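Local coordinates for cystathionine beta-lyase family protein, YNBB B.subtilis ortholog (Clostridium acetobutylicum, PDB 3HVY), which probably works as a pyridoxal-phosphate-dependent carbon-sulfur lyase of the methionine gamma-lyase family, with a putative part in aluminium resistance, at residues D[123-126]-D[130-133]; D[186-191]-D[396-401]; D[313-318]-D[416-421]; D[351-356]-D[362-367]. All coordinates share one frame; numbering follows the deposited sequence.

Contact 1 (D[123-126]-D[130-133]); sequences CGMP and LHDI
With chi1 of His131 at -66°, CG sets off on the far side of CB from the carbonyl carbon, and the imidazole swings back across the turn to Pro126. Met125 (a selenomethionine) starts the other way, CG trans to its own nitrogen (chi1 -163°), and then bends at both later torsions, which lays its selenium beside the same ring. The hydrogen bond across the contact runs from His131 NE2 to Pro126 O, 2.7 Å long and with an N-H...O angle of 160°. The oxygen lies almost in the imidazole plane, whereas the donor arrives well above the plane of the carbonyl, so the bond is aligned with the ring but does not lie in the acceptor's plane. Met125 crosses the imidazole at about a right angle. Its SE stands 4.5 Å from the centroid of the His131 ring in an oblique Met-aromatic contact, and its CG is 3.8 Å from His131 CE1. On the apolar side, Pro126 CB meets Leu130 CD1 at 4.0 Å. Leu130 continues onto Ile105 of helix 101-111, and Pro126 onto His181 of strand 177-183. The result is a short loop closed by a side-chain-to-backbone bond, part of a strand-to-helix connection between strand 118-121 and helix 131-134, beside the large mixed sheet characteristic of fold-type I pyridoxal-phosphate enzymes.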
loop_
_atom_site.group_PDB
_atom_site.type_symbol
_atom_site.label_atom_id
_atom_site.label_comp_id
_atom_site.label_asym_id
_atom_site.label_seq_id
_atom_site.Cartn_x
_atom_site.Cartn_y
_atom_site.Cartn_z
ATOM N N CYS D 123 -11.278 11.274 37.806
ATOM C CA CYS D 123 -12.562 10.712 37.467
ATOM C C CYS D 123 -12.689 9.269 37.961
ATOM O O CYS D 123 -13.277 8.443 37.279
ATOM C CB CYS D 123 -12.726 10.710 35.951
ATOM S SG CYS D 123 -12.541 12.305 35.217
ATOM N N GLY D 124 -12.131 8.946 39.121
ATOM C CA GLY D 124 -12.155 7.563 39.593
ATOM C C GLY D 124 -11.194 6.651 38.827
ATOM O O GLY D 124 -10.239 7.110 38.218
HETATM N N MSE D 125 -11.433 5.345 38.911
HETATM C CA MSE D 125 -10.600 4.309 38.274
HETATM C C MSE D 125 -10.500 4.494 36.754
HETATM O O MSE D 125 -11.503 4.689 36.063
HETATM C CB MSE D 125 -11.169 2.920 38.584
HETATM C CG MSE D 125 -10.199 1.706 38.357
HETATM SE SE MSE D 125 -8.598 1.825 39.444
HETATM C CE MSE D 125 -9.367 2.249 41.190
ATOM N N PRO D 126 -9.275 4.499 36.227
ATOM C CA PRO D 126 -9.133 4.622 34.807
ATOM C C PRO D 126 -9.531 3.349 34.081
ATOM O O PRO D 126 -9.639 2.291 34.712
ATOM C CB PRO D 126 -7.628 4.857 34.616
ATOM C CG PRO D 126 -7.076 5.098 35.907
ATOM C CD PRO D 126 -7.976 4.478 36.914
ATOM N N LEU D 130 -5.236 1.095 31.023
ATOM C CA LEU D 130 -4.236 1.995 31.599
ATOM C C LEU D 130 -3.587 1.491 32.837
ATOM O O LEU D 130 -2.669 2.109 33.331
ATOM C CB LEU D 130 -4.855 3.328 32.009
ATOM C CG LEU D 130 -5.110 4.348 30.939
ATOM C CD1 LEU D 130 -5.071 5.676 31.687
ATOM C CD2 LEU D 130 -4.045 4.260 29.889
ATOM N N HIS D 131 -4.075 0.393 33.373
ATOM C CA HIS D 131 -3.617 -0.054 34.673
ATOM C C HIS D 131 -2.165 -0.430 34.683
ATOM O O HIS D 131 -1.455 -0.153 35.654
ATOM C CB HIS D 131 -4.533 -1.144 35.194
ATOM C CG HIS D 131 -5.926 -0.650 35.483
ATOM N ND1 HIS D 131 -6.768 -1.279 36.369
ATOM C CD2 HIS D 131 -6.601 0.439 35.032
ATOM C CE1 HIS D 131 -7.918 -0.625 36.420
ATOM N NE2 HIS D 131 -7.834 0.437 35.639
ATOM N N ASP D 132 -1.700 -1.020 33.595
ATOM C CA ASP D 132 -0.259 -1.356 33.486
ATOM C C ASP D 132 0.614 -0.139 33.189
ATOM O O ASP D 132 1.771 -0.110 33.633
ATOM C CB ASP D 132 -0.026 -2.452 32.447
ATOM C CG ASP D 132 -0.371 -3.876 32.978
ATOM O OD1 ASP D 132 -0.382 -4.111 34.205
ATOM O OD2 ASP D 132 -0.581 -4.771 32.151
ATOM N N ILE D 133 0.073 0.847 32.445
ATOM C CA ILE D 133 0.778 2.152 32.227
ATOM C C ILE D 133 1.111 2.805 33.583
ATOM O O ILE D 133 2.244 3.148 33.858
ATOM C CB ILE D 133 -0.009 3.101 31.309
ATOM C CG1 ILE D 133 0.113 2.611 29.867
ATOM C CG2 ILE D 133 0.511 4.597 31.401
ATOM C CD1 ILE D 133 -0.910 3.148 28.900
#

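Contact 2 (D[186-191]-D[396-401]); sequences TGYGWR and PIREPY
Tyr188 reaches Pro396 with its ring and passes Arg398 with the root of its side chain. At the root, Tyr188 CB is 4.3 Å from Arg398 NH2, a loose contact oblique to the phenol. Further out, CG lies 3.9 Å from Pro396 CD, and on the CD2-CE2 side of the ring the approach is closer: CE2 comes within 3.6 Å of Pro396 CD, while CD2 also touches Pro396 CG. The evidence for a CH-pi contact is that Pro396 CD stands 3.5 Å above the Tyr188 ring plane, over its centre and only 11° off the normal. At the tip, OH passes beyond the proline to hydrogen-bond Asp394 OD2, just upstream on strand 392-396, which holds the end of the side chain in place. Pro396 is shared: its CG sits 3.6 Å above the centre of the Arg398 guanidinium plane. That group has Tyr188 O at its edge, yet NH1 stays 4.1 Å from this oxygen, too far for a hydrogen bond, and the charge is instead met at NE by Asp374. Joining the two loops is therefore mainly a matter of dispersion and weak CH-pi attraction, with the polar ends tied to carboxylates outside them.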
loop_
_atom_site.group_PDB
_atom_site.type_symbol
_atom_site.label_atom_id
_atom_site.label_comp_id
_atom_site.label_asym_id
_atom_site.label_seq_id
_atom_site.Cartn_x
_atom_site.Cartn_y
_atom_site.Cartn_z
ATOM N N THR D 186 -16.779 7.546 29.935
ATOM C CA THR D 186 -16.850 6.599 31.047
ATOM C C THR D 186 -16.398 5.241 30.520
ATOM O O THR D 186 -16.568 4.915 29.337
ATOM C CB THR D 186 -18.333 6.413 31.501
ATOM O OG1 THR D 186 -18.883 7.686 31.856
ATOM C CG2 THR D 186 -18.496 5.374 32.627
ATOM N N GLY D 187 -15.845 4.392 31.343
ATOM C CA GLY D 187 -15.620 3.052 30.750
ATOM C C GLY D 187 -16.810 2.110 30.982
ATOM O O GLY D 187 -17.961 2.371 30.615
ATOM N N TYR D 188 -16.518 1.003 31.634
ATOM C CA TYR D 188 -17.549 0.062 31.954
ATOM C C TYR D 188 -18.196 0.463 33.265
ATOM O O TYR D 188 -17.910 -0.128 34.296
ATOM C CB TYR D 188 -16.978 -1.350 32.078
ATOM C CG TYR D 188 -16.597 -2.023 30.784
ATOM C CD1 TYR D 188 -17.208 -1.681 29.577
ATOM C CD2 TYR D 188 -15.678 -3.066 30.783
ATOM C CE1 TYR D 188 -16.884 -2.319 28.414
ATOM C CE2 TYR D 188 -15.345 -3.727 29.617
ATOM C CZ TYR D 188 -15.953 -3.355 28.433
ATOM O OH TYR D 188 -15.624 -4.011 27.274
ATOM N N GLY D 189 -19.074 1.447 33.252
ATOM C CA GLY D 189 -19.791 1.768 34.479
ATOM C C GLY D 189 -21.242 2.099 34.214
ATOM O O GLY D 189 -21.807 1.724 33.192
ATOM N N TRP D 190 -21.853 2.780 35.158
ATOM C CA TRP D 190 -23.193 3.252 34.975
ATOM C C TRP D 190 -23.144 4.719 35.392
ATOM O O TRP D 190 -23.685 5.104 36.403
ATOM C CB TRP D 190 -24.190 2.413 35.771
ATOM C CG TRP D 190 -25.608 2.705 35.421
ATOM C CD1 TRP D 190 -26.475 3.481 36.127
ATOM C CD2 TRP D 190 -26.327 2.273 34.243
ATOM N NE1 TRP D 190 -27.687 3.531 35.495
ATOM C CE2 TRP D 190 -27.628 2.800 34.334
ATOM C CE3 TRP D 190 -25.988 1.507 33.121
ATOM C CZ2 TRP D 190 -28.601 2.574 33.347
ATOM C CZ3 TRP D 190 -26.956 1.268 32.159
ATOM C CH2 TRP D 190 -28.235 1.788 32.275
ATOM N N ARG D 191 -22.464 5.522 34.572
ATOM C CA ARG D 191 -22.235 6.943 34.839
ATOM C C ARG D 191 -22.106 7.593 33.489
ATOM O O ARG D 191 -21.405 7.071 32.616
ATOM C CB ARG D 191 -20.926 7.182 35.623
ATOM N N PRO D 396 -18.531 -6.781 29.938
ATOM C CA PRO D 396 -18.137 -7.802 30.921
ATOM C C PRO D 396 -19.346 -8.564 31.400
ATOM O O PRO D 396 -20.421 -7.989 31.582
ATOM C CB PRO D 396 -17.586 -6.981 32.071
ATOM C CG PRO D 396 -18.230 -5.668 31.953
ATOM C CD PRO D 396 -18.413 -5.422 30.483
ATOM N N ILE D 397 -19.190 -9.862 31.647
ATOM C CA ILE D 397 -20.324 -10.658 32.085
ATOM C C ILE D 397 -20.373 -10.612 33.608
ATOM O O ILE D 397 -19.684 -11.376 34.291
ATOM C CB ILE D 397 -20.249 -12.104 31.568
ATOM C CG1 ILE D 397 -20.157 -12.117 30.038
ATOM C CG2 ILE D 397 -21.487 -12.881 31.959
ATOM C CD1 ILE D 397 -21.463 -11.664 29.387
ATOM N N ARG D 398 -21.158 -9.667 34.119
ATOM C CA ARG D 398 -21.401 -9.536 35.560
ATOM C C ARG D 398 -22.670 -8.734 35.740
ATOM O O ARG D 398 -23.030 -7.897 34.862
ATOM C CB ARG D 398 -20.257 -8.816 36.261
ATOM C CG ARG D 398 -19.708 -7.595 35.523
ATOM C CD ARG D 398 -18.902 -6.732 36.471
ATOM N NE ARG D 398 -17.699 -6.146 35.870
ATOM C CZ ARG D 398 -17.557 -4.885 35.441
ATOM N NH1 ARG D 398 -18.551 -3.986 35.489
ATOM N NH2 ARG D 398 -16.388 -4.510 34.943
ATOM N N GLU D 399 -23.339 -8.991 36.855
ATOM C CA GLU D 399 -24.562 -8.260 37.271
ATOM C C GLU D 399 -24.223 -6.801 37.272
ATOM O O GLU D 399 -23.092 -6.453 37.537
ATOM C CB GLU D 399 -25.031 -8.670 38.685
ATOM C CG GLU D 399 -25.865 -9.954 38.738
ATOM N N PRO D 400 -25.168 -5.937 36.876
ATOM C CA PRO D 400 -26.502 -6.226 36.402
ATOM C C PRO D 400 -26.560 -6.360 34.858
ATOM O O PRO D 400 -27.569 -6.000 34.263
ATOM C CB PRO D 400 -27.286 -5.009 36.890
ATOM C CG PRO D 400 -26.269 -3.885 36.801
ATOM C CD PRO D 400 -24.902 -4.485 36.889
ATOM N N TYR D 401 -25.475 -6.848 34.238
ATOM C CA TYR D 401 -25.457 -7.210 32.797
ATOM C C TYR D 401 -25.779 -6.036 31.885
ATOM O O TYR D 401 -26.722 -6.063 31.087
ATOM C CB TYR D 401 -26.373 -8.409 32.516
ATOM C CG TYR D 401 -26.063 -9.563 33.459
ATOM C CD1 TYR D 401 -24.903 -10.303 33.304
ATOM C CD2 TYR D 401 -26.879 -9.830 34.554
ATOM C CE1 TYR D 401 -24.575 -11.327 34.206
ATOM C CE2 TYR D 401 -26.562 -10.819 35.458
ATOM C CZ TYR D 401 -25.415 -11.577 35.277
ATOM O OH TYR D 401 -25.129 -12.599 36.169
#

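Contact 3 (D[313-318]-D[416-421]); sequences RIMELA and LGVLIA
Two helices that flank the smaller, antiparallel sheet of the C-terminal part meet here, Ile314 of helix 287-317 packing with two branches against Val418 and Leu419 of helix 411-422. The short axes run nearly the same way, 21° apart, and stay 11.2 Å from each other at closest approach; the backbones do not touch, and the gap is bridged by branched side chains. Ile314 supplies most of the bridge. Its CG2 presses on Val418 CG1 at 3.5 Å, and its CD1 on Leu419 CD2 also at 3.5 Å, both tighter than ordinary van der Waals spacing between carbons. The extended course of Ile314 (chi1 -158°, chi2 178°) explains the division of labour: CG1 carries CD1 outward to the leucine, while CG2 stays close to the main chain and meets the valine. Ile314 and Val418 slide past each other in opposite senses, but Leu419 is crossed at about a right angle. Within this region of the fold, the same isoleucine also rests on Ala27 of helix 18-55 and on Leu422, so it sits where its own helix meets two others, 18-55 and 411-422. The Leu419 CA-CB bond leads off from the partner helix, and the contact is recovered at the end of the chain by CD2. Met315 (a selenomethionine) adds a looser touch, its SE 4.3 Å from Val418 CG1, before its environment passes to Phe348 of helix 342-354. On another side of helix 287-317, Arg313 NH1 makes an in-helix salt bridge with Glu316 OE1 at 2.9 Å.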
loop_
_atom_site.group_PDB
_atom_site.type_symbol
_atom_site.label_atom_id
_atom_site.label_comp_id
_atom_site.label_asym_id
_atom_site.label_seq_id
_atom_site.Cartn_x
_atom_site.Cartn_y
_atom_site.Cartn_z
ATOM N N ARG D 313 -33.494 5.169 22.941
ATOM C CA ARG D 313 -34.948 5.284 22.958
ATOM C C ARG D 313 -35.647 3.970 22.704
ATOM O O ARG D 313 -36.542 3.608 23.470
ATOM C CB ARG D 313 -35.493 6.327 21.998
ATOM C CG ARG D 313 -36.982 6.557 22.162
ATOM C CD ARG D 313 -37.368 6.832 23.610
ATOM N NE ARG D 313 -38.726 7.424 23.722
ATOM C CZ ARG D 313 -39.358 7.716 24.861
ATOM N NH1 ARG D 313 -38.811 7.477 26.072
ATOM N NH2 ARG D 313 -40.598 8.187 24.795
ATOM N N ILE D 314 -35.233 3.230 21.669
ATOM C CA ILE D 314 -35.924 1.989 21.374
ATOM C C ILE D 314 -35.755 0.939 22.491
ATOM O O ILE D 314 -36.704 0.253 22.828
ATOM C CB ILE D 314 -35.598 1.423 19.981
ATOM C CG1 ILE D 314 -36.729 0.466 19.541
ATOM C CG2 ILE D 314 -34.189 0.741 19.931
ATOM C CD1 ILE D 314 -36.520 -0.137 18.077
HETATM N N MSE D 315 -34.590 0.836 23.108
HETATM C CA MSE D 315 -34.427 -0.169 24.158
HETATM C C MSE D 315 -35.272 0.263 25.373
HETATM O O MSE D 315 -35.825 -0.553 26.099
HETATM C CB MSE D 315 -32.950 -0.351 24.518
HETATM C CG MSE D 315 -32.070 -0.830 23.353
HETATM SE SE MSE D 315 -32.716 -2.477 22.601
HETATM C CE MSE D 315 -32.211 -3.691 24.035
ATOM N N GLU D 316 -35.366 1.567 25.593
ATOM C CA GLU D 316 -36.234 2.094 26.644
ATOM C C GLU D 316 -37.730 1.793 26.364
ATOM O O GLU D 316 -38.456 1.331 27.257
ATOM C CB GLU D 316 -35.993 3.577 26.779
ATOM C CG GLU D 316 -36.869 4.329 27.711
ATOM C CD GLU D 316 -36.298 5.679 27.990
ATOM O OE1 GLU D 316 -36.292 6.545 27.084
ATOM O OE2 GLU D 316 -35.807 5.833 29.112
ATOM N N LEU D 317 -38.166 2.011 25.121
ATOM C CA LEU D 317 -39.511 1.625 24.724
ATOM C C LEU D 317 -39.765 0.141 24.995
ATOM O O LEU D 317 -40.881 -0.263 25.341
ATOM C CB LEU D 317 -39.763 1.949 23.256
ATOM C CG LEU D 317 -39.733 3.409 22.864
ATOM C CD1 LEU D 317 -40.495 3.660 21.554
ATOM C CD2 LEU D 317 -40.316 4.228 24.019
ATOM N N ALA D 318 -38.711 -0.661 24.902
ATOM C CA ALA D 318 -38.772 -2.094 25.176
ATOM C C ALA D 318 -38.730 -2.463 26.664
ATOM O O ALA D 318 -38.776 -3.633 26.990
ATOM C CB ALA D 318 -37.617 -2.809 24.437
ATOM N N LEU D 416 -30.454 -0.733 11.871
ATOM C CA LEU D 416 -30.760 -2.113 11.458
ATOM C C LEU D 416 -30.180 -3.120 12.451
ATOM O O LEU D 416 -30.824 -4.103 12.825
ATOM C CB LEU D 416 -30.224 -2.369 10.031
ATOM C CG LEU D 416 -30.994 -1.605 8.901
ATOM C CD1 LEU D 416 -30.326 -1.644 7.507
ATOM C CD2 LEU D 416 -32.416 -2.121 8.808
ATOM N N GLY D 417 -28.976 -2.835 12.905
ATOM C CA GLY D 417 -28.312 -3.680 13.885
ATOM C C GLY D 417 -29.095 -3.765 15.171
ATOM O O GLY D 417 -29.276 -4.855 15.712
ATOM N N VAL D 418 -29.586 -2.622 15.663
ATOM C CA VAL D 418 -30.377 -2.644 16.893
ATOM C C VAL D 418 -31.675 -3.430 16.727
ATOM O O VAL D 418 -32.059 -4.175 17.629
ATOM C CB VAL D 418 -30.596 -1.217 17.434
ATOM C CG1 VAL D 418 -31.588 -1.199 18.655
ATOM C CG2 VAL D 418 -29.236 -0.621 17.754
ATOM N N LEU D 419 -32.336 -3.281 15.574
ATOM C CA LEU D 419 -33.559 -3.989 15.328
ATOM C C LEU D 419 -33.278 -5.491 15.283
ATOM O O LEU D 419 -34.030 -6.281 15.876
ATOM C CB LEU D 419 -34.233 -3.556 14.026
ATOM C CG LEU D 419 -34.606 -2.084 13.872
ATOM C CD1 LEU D 419 -35.361 -1.884 12.536
ATOM C CD2 LEU D 419 -35.421 -1.563 15.090
ATOM N N ILE D 420 -32.201 -5.878 14.604
ATOM C CA ILE D 420 -31.844 -7.278 14.545
ATOM C C ILE D 420 -31.538 -7.788 15.941
ATOM O O ILE D 420 -32.089 -8.779 16.375
ATOM C CB ILE D 420 -30.647 -7.534 13.604
ATOM C CG1 ILE D 420 -31.095 -7.317 12.172
ATOM C CG2 ILE D 420 -30.109 -8.957 13.774
ATOM C CD1 ILE D 420 -29.929 -7.053 11.194
ATOM N N ALA D 421 -30.708 -7.073 16.673
ATOM C CA ALA D 421 -30.397 -7.473 18.029
ATOM C C ALA D 421 -31.647 -7.522 18.949
ATOM O O ALA D 421 -31.851 -8.485 19.706
ATOM C CB ALA D 421 -29.328 -6.545 18.601
#

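Contact 4 (D[351-356]-D[362-367]); sequences GIQTAS and VQCEAW
Gln353, which packs on Val362 and Cys364, belongs to a helix end where Gly351 O is gripped by two donors: Thr354 OG1 at 2.7 Å and Ala355 N at 2.9 Å, both reaching it from the same face of the carbonyl plane. The hydroxyl thus returns to the last turn, and Ala355 is the first residue to leave helical backbone angles. From this turn the glutamine leans out to the chain that comes back past it. Its CG is trans to the backbone nitrogen (chi1 -176°), which aims the chain at the returning segment, and the turn about the CB-CG bond (chi2 76°) then folds the amide alongside it. Two contacts carry the packing across. Gln353 CB lies 3.5 Å from Cys364 SG, with CG only slightly farther, so the sulfur rests against the aliphatic part of the chain; and Gln353 CG meets Val362 O at 3.4 Å, a carbon-to-oxygen approach. The amide is not spent on these neighbours: although OE1 is 3.7 Å from Cys364 SG, it accepts from Ala380 N, and NE2 donates to Asp359 O within the intervening loop. These two bonds to main-chain atoms, one accepted and one donated, restrain the rotation of the buried amide and agree with its modelled O/N assignment, while NE2 also passes 4.1 Å from Val362 CB. In the fold, the contact closes the turn between helix 342-354 and the segment leading to strand 376-379: Gln353 abuts Ala379 and Cys364 abuts Ile377 of that strand, and Thr354 leans on Ile420 of helix 411-422.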
loop_
_atom_site.group_PDB
_atom_site.type_symbol
_atom_site.label_atom_id
_atom_site.label_comp_id
_atom_site.label_asym_id
_atom_site.label_seq_id
_atom_site.Cartn_x
_atom_site.Cartn_y
_atom_site.Cartn_z
ATOM N N GLY D 351 -26.424 -10.698 18.449
ATOM C CA GLY D 351 -27.256 -10.164 17.394
ATOM C C GLY D 351 -26.544 -9.039 16.670
ATOM O O GLY D 351 -26.663 -8.926 15.453
ATOM N N ILE D 352 -25.785 -8.225 17.412
ATOM C CA ILE D 352 -25.019 -7.148 16.809
ATOM C C ILE D 352 -24.008 -7.740 15.835
ATOM O O ILE D 352 -23.891 -7.281 14.714
ATOM C CB ILE D 352 -24.319 -6.237 17.854
ATOM C CG1 ILE D 352 -25.366 -5.442 18.638
ATOM C CG2 ILE D 352 -23.333 -5.210 17.141
ATOM C CD1 ILE D 352 -26.228 -4.486 17.821
ATOM N N GLN D 353 -23.320 -8.790 16.255
ATOM C CA GLN D 353 -22.370 -9.480 15.383
ATOM C C GLN D 353 -23.075 -9.986 14.125
ATOM O O GLN D 353 -22.597 -9.809 12.999
ATOM C CB GLN D 353 -21.692 -10.651 16.121
ATOM C CG GLN D 353 -20.581 -11.402 15.312
ATOM C CD GLN D 353 -19.282 -10.639 15.223
ATOM O OE1 GLN D 353 -18.902 -9.960 16.156
ATOM N NE2 GLN D 353 -18.562 -10.803 14.125
ATOM N N THR D 354 -24.244 -10.560 14.303
ATOM C CA THR D 354 -24.957 -11.078 13.153
ATOM C C THR D 354 -25.442 -9.973 12.237
ATOM O O THR D 354 -25.702 -10.247 11.062
ATOM C CB THR D 354 -26.163 -11.987 13.538
ATOM O OG1 THR D 354 -27.194 -11.188 14.052
ATOM C CG2 THR D 354 -25.809 -12.991 14.573
ATOM N N ALA D 355 -25.560 -8.726 12.746
ATOM C CA ALA D 355 -25.938 -7.572 11.895
ATOM C C ALA D 355 -24.741 -6.919 11.220
ATOM O O ALA D 355 -24.884 -5.847 10.598
ATOM C CB ALA D 355 -26.616 -6.492 12.744
ATOM N N SER D 356 -23.553 -7.508 11.355
ATOM C CA SER D 356 -22.330 -6.841 10.839
ATOM C C SER D 356 -22.009 -7.306 9.450
ATOM O O SER D 356 -22.350 -8.431 9.077
ATOM C CB SER D 356 -21.150 -7.118 11.750
ATOM O OG SER D 356 -21.413 -6.639 13.070
ATOM N N VAL D 362 -19.622 -15.423 12.585
ATOM C CA VAL D 362 -18.858 -15.753 13.756
ATOM C C VAL D 362 -19.781 -15.724 14.961
ATOM O O VAL D 362 -20.545 -14.760 15.169
ATOM C CB VAL D 362 -17.699 -14.785 13.956
ATOM C CG1 VAL D 362 -17.113 -14.950 15.349
ATOM C CG2 VAL D 362 -16.655 -14.999 12.887
ATOM N N GLN D 363 -19.764 -16.824 15.720
ATOM C CA GLN D 363 -20.578 -16.960 16.942
ATOM C C GLN D 363 -19.788 -16.483 18.173
ATOM O O GLN D 363 -18.868 -17.191 18.623
ATOM C CB GLN D 363 -21.008 -18.417 17.123
ATOM C CG GLN D 363 -21.775 -18.936 15.913
ATOM C CD GLN D 363 -23.076 -18.196 15.703
ATOM O OE1 GLN D 363 -23.871 -18.083 16.624
ATOM N NE2 GLN D 363 -23.296 -17.682 14.491
ATOM N N CYS D 364 -20.154 -15.286 18.684
ATOM C CA CYS D 364 -19.480 -14.641 19.828
ATOM C C CYS D 364 -19.550 -15.461 21.112
ATOM O O CYS D 364 -20.610 -15.936 21.468
ATOM C CB CYS D 364 -20.104 -13.291 20.182
ATOM S SG CYS D 364 -20.193 -12.151 18.904
ATOM N N GLU D 365 -18.423 -15.545 21.817
ATOM C CA GLU D 365 -18.314 -16.309 23.067
ATOM C C GLU D 365 -17.771 -15.385 24.159
ATOM O O GLU D 365 -16.996 -14.454 23.869
ATOM C CB GLU D 365 -17.363 -17.529 22.888
ATOM N N ALA D 366 -18.194 -15.641 25.400
ATOM C CA ALA D 366 -17.617 -14.978 26.566
ATOM C C ALA D 366 -16.149 -15.467 26.690
ATOM O O ALA D 366 -15.879 -16.515 27.275
ATOM C CB ALA D 366 -18.431 -15.316 27.818
ATOM N N TRP D 367 -15.225 -14.709 26.100
ATOM C CA TRP D 367 -13.818 -15.093 25.993
ATOM C C TRP D 367 -12.951 -14.259 26.946
ATOM O O TRP D 367 -13.279 -14.085 28.134
ATOM C CB TRP D 367 -13.338 -14.932 24.528
ATOM C CG TRP D 367 -13.888 -15.967 23.554
#

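Along the chain contact 1 comes first, in the region of the seven-stranded mixed sheet. Contact 2 lies about 16 Å away, centre to centre, and joins the loop after strand 177-183 of that sheet to the hairpin between strands 392-396 and 402-406 of the antiparallel one, thereby linking the two parts of the subunit. Contacts 3 and 4 lie wholly in the C-terminal part, about 16 Å apart between centres, and touch where Gly417 and Ile420 of helix 411-422 pack on Ala355. Contacts 2 and 4 also touch, through Ile397 and the poorly ordered Ala366. Contact 4 is nested inside the loops closed by contacts 2 and 3, whose segments alternate in sequence, so distant stretches interlock around the smaller sheet.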